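Local coordinates for uncharacterized protein Q64V53_BACFR (Bacteroides fragilis, PDB 2RA8) that is of unknown function but joins a WGR domain, a module often linked to nucleic-acid binding, to a leucine-rich-repeat-like domain that probably serves in recognition, at residues E92-L96 with M97-L101; S208-E211 with D212-S216; V66-L69 with E70-K74. All coordinates share one frame; numbering follows the deposited sequence.

Contact 1 (E92-L96 with M97-L101)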
loop_
_atom_site.group_PDB
_atom_site.type_symbol
_atom_site.label_atom_id
_atom_site.label_comp_id
_atom_site.label_asym_id
_atom_site.label_seq_id
_atom_site.Cartn_x
_atom_site.Cartn_y
_atom_site.Cartn_z
ATOM N N GLU A 92 20.436 -1.161 20.649
ATOM C CA GLU A 92 20.660 -2.099 21.738
ATOM C C GLU A 92 21.856 -2.986 21.433
ATOM O O GLU A 92 22.293 -3.770 22.276
ATOM C CB GLU A 92 19.415 -2.963 21.931
ATOM C CG GLU A 92 19.423 -3.820 23.185
ATOM C CD GLU A 92 18.258 -4.798 23.231
ATOM O OE1 GLU A 92 17.097 -4.349 23.078
ATOM O OE2 GLU A 92 18.503 -6.013 23.423
ATOM N N GLY A 93 22.392 -2.857 20.221
ATOM C CA GLY A 93 23.540 -3.652 19.821
ATOM C C GLY A 93 23.184 -5.036 19.299
ATOM O O GLY A 93 24.043 -5.920 19.230
ATOM N N VAL A 94 21.919 -5.228 18.930
ATOM C CA VAL A 94 21.461 -6.514 18.415
ATOM C C VAL A 94 21.967 -6.773 17.019
ATOM O O VAL A 94 21.955 -5.890 16.163
ATOM C CB VAL A 94 19.912 -6.601 18.431
ATOM C CG1 VAL A 94 19.453 -7.887 17.765
ATOM C CG2 VAL A 94 19.408 -6.560 19.873
ATOM N N ASN A 95 22.420 -8.000 16.794
ATOM C CA ASN A 95 22.959 -8.437 15.510
ATOM C C ASN A 95 21.915 -9.292 14.810
ATOM O O ASN A 95 21.522 -10.330 15.330
ATOM C CB ASN A 95 24.244 -9.247 15.770
ATOM C CG ASN A 95 24.780 -9.921 14.528
ATOM O OD1 ASN A 95 24.143 -10.818 13.972
ATOM N ND2 ASN A 95 25.961 -9.498 14.086
ATOM N N LEU A 96 21.468 -8.869 13.628
ATOM C CA LEU A 96 20.440 -9.603 12.882
ATOM C C LEU A 96 20.736 -11.062 12.702
ATOM O O LEU A 96 19.859 -11.909 12.863
ATOM C CB LEU A 96 20.211 -8.973 11.495
ATOM C CG LEU A 96 19.138 -9.650 10.622
ATOM C CD1 LEU A 96 17.791 -9.626 11.347
ATOM C CD2 LEU A 96 19.032 -8.945 9.276
HETATM N N MSE A 97 21.970 -11.381 12.344
HETATM C CA MSE A 97 22.342 -12.775 12.143
HETATM C C MSE A 97 22.150 -13.586 13.389
HETATM O O MSE A 97 21.884 -14.789 13.320
HETATM C CB MSE A 97 23.785 -12.875 11.685
HETATM C CG MSE A 97 23.926 -12.915 10.186
HETATM SE SE MSE A 97 23.388 -14.645 9.522
HETATM C CE MSE A 97 21.872 -14.186 8.426
ATOM N N ASP A 98 22.277 -12.940 14.547
ATOM C CA ASP A 98 22.087 -13.639 15.811
ATOM C C ASP A 98 20.619 -13.902 16.042
ATOM O O ASP A 98 20.259 -14.916 16.644
ATOM C CB ASP A 98 22.654 -12.830 16.985
ATOM C CG ASP A 98 24.172 -12.804 16.995
ATOM O OD1 ASP A 98 24.791 -13.850 16.695
ATOM O OD2 ASP A 98 24.748 -11.743 17.317
ATOM N N LYS A 99 19.760 -12.993 15.573
ATOM C CA LYS A 99 18.314 -13.169 15.718
ATOM C C LYS A 99 17.868 -14.358 14.912
ATOM O O LYS A 99 17.010 -15.127 15.341
ATOM C CB LYS A 99 17.536 -11.938 15.225
ATOM C CG LYS A 99 17.409 -10.818 16.243
ATOM C CD LYS A 99 15.985 -10.246 16.280
ATOM C CE LYS A 99 15.631 -9.470 15.023
ATOM N NZ LYS A 99 14.257 -8.889 15.113
ATOM N N ILE A 100 18.452 -14.514 13.729
ATOM C CA ILE A 100 18.110 -15.625 12.850
ATOM C C ILE A 100 18.670 -16.922 13.384
ATOM O O ILE A 100 17.925 -17.878 13.606
ATOM C CB ILE A 100 18.652 -15.385 11.426
ATOM C CG1 ILE A 100 18.156 -14.030 10.910
ATOM C CG2 ILE A 100 18.205 -16.510 10.499
ATOM C CD1 ILE A 100 18.793 -13.590 9.613
ATOM N N LEU A 101 19.984 -16.960 13.600
ATOM C CA LEU A 101 20.653 -18.158 14.112
ATOM C C LEU A 101 20.092 -18.627 15.442
ATOM O O LEU A 101 20.229 -19.798 15.797
ATOM C CB LEU A 101 22.159 -17.906 14.262
ATOM C CG LEU A 101 23.012 -17.722 12.994
ATOM C CD1 LEU A 101 24.398 -17.244 13.389
ATOM C CD2 LEU A 101 23.106 -19.035 12.205
HETATM O O HOH W 1 22.737 -10.312 18.790
#

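Contact 2 (S208-E211 with D212-S216)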
loop_
_atom_site.group_PDB
_atom_site.type_symbol
_atom_site.label_atom_id
_atom_site.label_comp_id
_atom_site.label_asym_id
_atom_site.label_seq_id
_atom_site.Cartn_x
_atom_site.Cartn_y
_atom_site.Cartn_z
ATOM N N SER A 208 26.038 -6.536 -14.970
ATOM C CA SER A 208 26.698 -7.621 -14.247
ATOM C C SER A 208 25.701 -8.659 -13.802
ATOM O O SER A 208 25.973 -9.858 -13.856
ATOM C CB SER A 208 27.456 -7.078 -13.035
ATOM O OG SER A 208 26.653 -6.187 -12.283
ATOM N N VAL A 209 24.527 -8.211 -13.378
ATOM C CA VAL A 209 23.483 -9.128 -12.939
ATOM C C VAL A 209 22.991 -9.974 -14.093
ATOM O O VAL A 209 22.865 -11.197 -13.972
ATOM C CB VAL A 209 22.297 -8.355 -12.327
ATOM C CG1 VAL A 209 21.181 -9.315 -11.964
ATOM C CG2 VAL A 209 22.769 -7.578 -11.096
ATOM N N VAL A 210 22.712 -9.337 -15.226
ATOM C CA VAL A 210 22.243 -10.073 -16.391
ATOM C C VAL A 210 23.283 -11.086 -16.837
ATOM O O VAL A 210 22.945 -12.209 -17.239
ATOM C CB VAL A 210 21.928 -9.123 -17.568
ATOM C CG1 VAL A 210 21.443 -9.922 -18.763
ATOM C CG2 VAL A 210 20.864 -8.111 -17.156
ATOM N N GLU A 211 24.555 -10.705 -16.762
ATOM C CA GLU A 211 25.634 -11.599 -17.170
ATOM C C GLU A 211 25.743 -12.795 -16.258
ATOM O O GLU A 211 26.116 -13.888 -16.695
ATOM C CB GLU A 211 26.962 -10.837 -17.228
ATOM C CG GLU A 211 26.970 -9.766 -18.315
ATOM C CD GLU A 211 28.320 -9.103 -18.491
ATOM O OE1 GLU A 211 29.249 -9.774 -18.991
ATOM O OE2 GLU A 211 28.449 -7.913 -18.126
ATOM N N ASP A 212 25.428 -12.604 -14.981
ATOM C CA ASP A 212 25.446 -13.721 -14.047
ATOM C C ASP A 212 24.389 -14.709 -14.481
ATOM O O ASP A 212 24.626 -15.917 -14.512
ATOM C CB ASP A 212 25.162 -13.260 -12.614
ATOM C CG ASP A 212 26.353 -12.568 -11.979
ATOM O OD1 ASP A 212 27.495 -12.818 -12.426
ATOM O OD2 ASP A 212 26.153 -11.784 -11.021
ATOM N N ILE A 213 23.219 -14.204 -14.848
ATOM C CA ILE A 213 22.139 -15.076 -15.294
ATOM C C ILE A 213 22.527 -15.802 -16.566
ATOM O O ILE A 213 22.415 -17.025 -16.647
ATOM C CB ILE A 213 20.850 -14.268 -15.523
ATOM C CG1 ILE A 213 20.466 -13.563 -14.220
ATOM C CG2 ILE A 213 19.734 -15.181 -15.985
ATOM C CD1 ILE A 213 19.373 -12.533 -14.373
ATOM N N LEU A 214 23.017 -15.059 -17.555
ATOM C CA LEU A 214 23.424 -15.650 -18.829
ATOM C C LEU A 214 24.520 -16.666 -18.619
ATOM O O LEU A 214 24.605 -17.668 -19.336
ATOM C CB LEU A 214 23.937 -14.567 -19.788
ATOM C CG LEU A 214 23.097 -13.316 -20.034
ATOM C CD1 LEU A 214 23.688 -12.537 -21.211
ATOM C CD2 LEU A 214 21.671 -13.698 -20.331
ATOM N N GLY A 215 25.370 -16.406 -17.631
ATOM C CA GLY A 215 26.465 -17.316 -17.338
ATOM C C GLY A 215 26.071 -18.509 -16.488
ATOM O O GLY A 215 26.876 -19.419 -16.279
ATOM N N SER A 216 24.839 -18.511 -15.993
ATOM C CA SER A 216 24.362 -19.605 -15.154
ATOM C C SER A 216 23.495 -20.536 -15.938
ATOM O O SER A 216 22.947 -20.168 -16.975
ATOM C CB SER A 216 23.544 -19.067 -13.983
ATOM O OG SER A 216 24.288 -18.139 -13.217
#

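Contact 3 (V66-L69 with E70-K74)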
loop_
_atom_site.group_PDB
_atom_site.type_symbol
_atom_site.label_atom_id
_atom_site.label_comp_id
_atom_site.label_asym_id
_atom_site.label_seq_id
_atom_site.Cartn_x
_atom_site.Cartn_y
_atom_site.Cartn_z
ATOM N N VAL A 66 -5.967 -22.242 -1.541
ATOM C CA VAL A 66 -6.120 -23.623 -1.993
ATOM C C VAL A 66 -6.924 -24.424 -1.018
ATOM O O VAL A 66 -6.575 -24.499 0.166
ATOM C CB VAL A 66 -4.749 -24.310 -2.163
ATOM C CG1 VAL A 66 -4.942 -25.735 -2.691
ATOM C CG2 VAL A 66 -3.881 -23.497 -3.113
ATOM N N GLU A 67 -8.002 -25.043 -1.502
ATOM C CA GLU A 67 -8.854 -25.849 -0.629
ATOM C C GLU A 67 -8.038 -26.973 -0.040
ATOM O O GLU A 67 -7.350 -27.706 -0.769
ATOM C CB GLU A 67 -10.050 -26.414 -1.401
ATOM C CG GLU A 67 -11.214 -26.751 -0.485
ATOM C CD GLU A 67 -12.513 -26.998 -1.220
ATOM O OE1 GLU A 67 -12.687 -26.466 -2.342
ATOM O OE2 GLU A 67 -13.373 -27.711 -0.654
ATOM N N THR A 68 -8.127 -27.114 1.283
ATOM C CA THR A 68 -7.361 -28.099 2.043
ATOM C C THR A 68 -8.215 -28.823 3.070
ATOM O O THR A 68 -9.077 -28.216 3.702
ATOM C CB THR A 68 -6.208 -27.384 2.810
ATOM O OG1 THR A 68 -5.488 -26.530 1.912
ATOM C CG2 THR A 68 -5.248 -28.380 3.412
ATOM N N LEU A 69 -7.978 -30.121 3.246
ATOM C CA LEU A 69 -8.716 -30.894 4.243
ATOM C C LEU A 69 -8.559 -30.230 5.584
ATOM O O LEU A 69 -7.453 -29.824 5.956
ATOM C CB LEU A 69 -8.168 -32.321 4.347
ATOM C CG LEU A 69 -8.536 -33.285 3.218
ATOM C CD1 LEU A 69 -7.722 -34.586 3.362
ATOM C CD2 LEU A 69 -10.022 -33.575 3.282
ATOM N N GLU A 70 -9.655 -30.130 6.331
ATOM C CA GLU A 70 -9.610 -29.488 7.643
ATOM C C GLU A 70 -8.581 -30.083 8.592
ATOM O O GLU A 70 -7.851 -29.347 9.259
ATOM C CB GLU A 70 -10.982 -29.539 8.308
ATOM C CG GLU A 70 -11.188 -28.431 9.322
ATOM C CD GLU A 70 -12.506 -28.548 10.047
ATOM O OE1 GLU A 70 -13.477 -29.059 9.447
ATOM O OE2 GLU A 70 -12.573 -28.112 11.215
ATOM N N GLU A 71 -8.498 -31.409 8.662
ATOM C CA GLU A 71 -7.538 -32.035 9.567
ATOM C C GLU A 71 -6.117 -31.677 9.213
ATOM O O GLU A 71 -5.257 -31.585 10.086
ATOM C CB GLU A 71 -7.709 -33.563 9.575
ATOM C CG GLU A 71 -7.264 -34.262 8.308
ATOM C CD GLU A 71 -7.820 -35.674 8.219
ATOM O OE1 GLU A 71 -9.009 -35.827 7.862
ATOM O OE2 GLU A 71 -7.075 -36.625 8.525
ATOM N N VAL A 72 -5.856 -31.469 7.928
ATOM C CA VAL A 72 -4.520 -31.097 7.490
ATOM C C VAL A 72 -4.230 -29.655 7.851
ATOM O O VAL A 72 -3.230 -29.369 8.509
ATOM C CB VAL A 72 -4.365 -31.304 5.971
ATOM C CG1 VAL A 72 -3.077 -30.669 5.475
ATOM C CG2 VAL A 72 -4.371 -32.791 5.664
ATOM N N ALA A 73 -5.105 -28.741 7.435
ATOM C CA ALA A 73 -4.917 -27.320 7.730
ATOM C C ALA A 73 -4.780 -27.064 9.208
ATOM O O ALA A 73 -3.979 -26.226 9.630
ATOM C CB ALA A 73 -6.082 -26.502 7.167
ATOM N N LYS A 74 -5.569 -27.775 10.009
ATOM C CA LYS A 74 -5.526 -27.622 11.461
ATOM C C LYS A 74 -4.158 -27.874 12.021
ATOM O O LYS A 74 -3.751 -27.234 12.982
ATOM C CB LYS A 74 -6.493 -28.593 12.148
ATOM C CG LYS A 74 -7.930 -28.124 12.238
ATOM C CD LYS A 74 -8.762 -29.149 12.999
ATOM C CE LYS A 74 -10.221 -28.725 13.120
ATOM N NZ LYS A 74 -11.059 -29.813 13.710
#

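Contact 1 (E92-L96 with M97-L101)
Asn-95 caps the helix that starts with Leu-96: its side-chain OD1 accepts the backbone N-H of Asp-98 at 2.9 Å (N to OD1), the donor tilted 18° from the amide plane. With CG anti to its own backbone N (chi1 172°), OD1 is set beside the N-H groups of the first turn. The same N-H also reaches Asn-95 O, 2.8 Å from Asp-98 N, but from well above that carbonyl's plane. Lys-99 N meets this oxygen in the plane at 3.2 Å, so two donors grip it. A water bridges the cap, accepting from Asn-95 N and donating to Asp-98 OD2. One residue further along, Leu-96 O accepts from Ile-100 N at 3.1 Å, and CD1 of Ile-100 comes within 4.1 Å of Leu-96 CG, two branched chains suited to a buried face. Val-94 CG1 lies 3.9 Å from the CG of Lys-99, whose methylenes cross it at about a right angle before NZ leaves for Glu-89 and Ala-84 O. Before the cap, Gly-93 ends helix 87-91 in a Schellman motif, its positive phi easy for glycine. Leu-96 and Ile-100 both rest on Tyr-83 of strand 80-83, while Leu-96 and Met-97 (selenomethionine) pack against helix 125-132.

Contact 2 (S208-E211 with D212-S216)
Helix 207-215 is the crossover helix of a beta-alpha-beta unit, and the contact is its last two turns, where successive residues repeat the i to i+4 bond until the chain turns off toward strand 223-227. Val-210 O takes the N-H of Leu-214 in the carbonyl plane at 2.9 Å (N to O), and the two side chains lie side by side, pointing the same way: Val-210 CG1 is 4.0 Å from Leu-214 CG. CG1 stands anti to its own backbone N (chi1 180°), which leans that methyl along the helix toward leucine. Beside them Val-209 CG1 meets Ile-213 CD1 more loosely, at 4.4 Å, and Ile-213 N bonds to Val-209 O. Apolar branched chains suit a helix face turned to the interior, where Val-209, Val-210 and Ile-213 are buried. Near the end of the helix Glu-211 O accepts from Gly-215 N at 2.8 Å, and a residue lacking a side chain fits there. Ser-216 sends its OG back to Asp-212 O at 2.6 Å, from above the carbonyl plane. Asp-212 is buried, yet its OD2 is hydrogen-bonded to Ser-186 OG and Ile-187 N. Thus the aspartate ties the helix to the loop between strands 176-180 and 197-201, while Val-210 packs on Leu-205 before the helix and, like Leu-214 on Leu-245, on the loop between strands 223-227 and 256-260 through Val-241 and Phe-242.

Contact 3 (V66-L69 with E70-K74)
Leu-69 O receives the backbone N-H of Ala-73 at 3.0 Å (N to O) in an almost straight bond, 173° at the hydrogen, the first i to i+4 bond of helix 70-75. Val-72 N also lies 3.0 Å from Leu-69 O, but at 125° its bond is weak. Leu-69 occupies the N-cap position; leucine has no polar side chain to cap with, so its main-chain oxygen makes the bonds to the new helix. Just before it, Thr-68 OG1 donates to Val-66 O at 2.9 Å, from above the carbonyl plane. That bond helps hold the threonine rotamer: with OG1 beside the backbone N (chi1 -49°), CG2 is left anti to that N and is presented to the helix. There it touches Val-72 CG1 at 3.8 Å, the two side chains crossing at about a right angle. A beta-branched residue with one polar and one apolar arm serves both tasks. Val-72 CG2 is 4.0 Å from Leu-69 CB, so the valine uses both methyls across the turn. Within the helix, Lys-74 NZ and Glu-70 OE2 form a salt bridge at 3.4 Å, both chains long enough to span one turn at the surface. Ala-73, small and buried, lets the helix come close to Val-4 of strand 3-8, on which Glu-70 also packs. Edge strand 66-67 pairs with that same strand, and Glu-67 OE1 makes a salt bridge with Arg-3. Here, in the WGR family region, a short edge strand is followed within a few residues by a helix packed on the same antiparallel sheet.

Overall arrangement
All three contacts are local, each lying in one unbroken run of chain, and they follow in the order contact 3, contact 1, contact 2, with none touching another. Contacts 1 and 3 both begin a helix, yet contact 1 adds a side-chain amide to the backbone bonds, whereas contact 3 has the backbone carbonyl alone at its N-cap residue. Contact 2 instead finishes one. Contact 3 is a surface contact, on the edge of the antiparallel WGR sheet, and accordingly rich in charge. Contacts 1 and 2 are partly buried and both lie on helices beside the large parallel sheet: contact 1 near its first strand, contact 2 midway along it. Contacts 2 and 3 lie about 41 Å apart between centres, on opposite sides of the chain's centre.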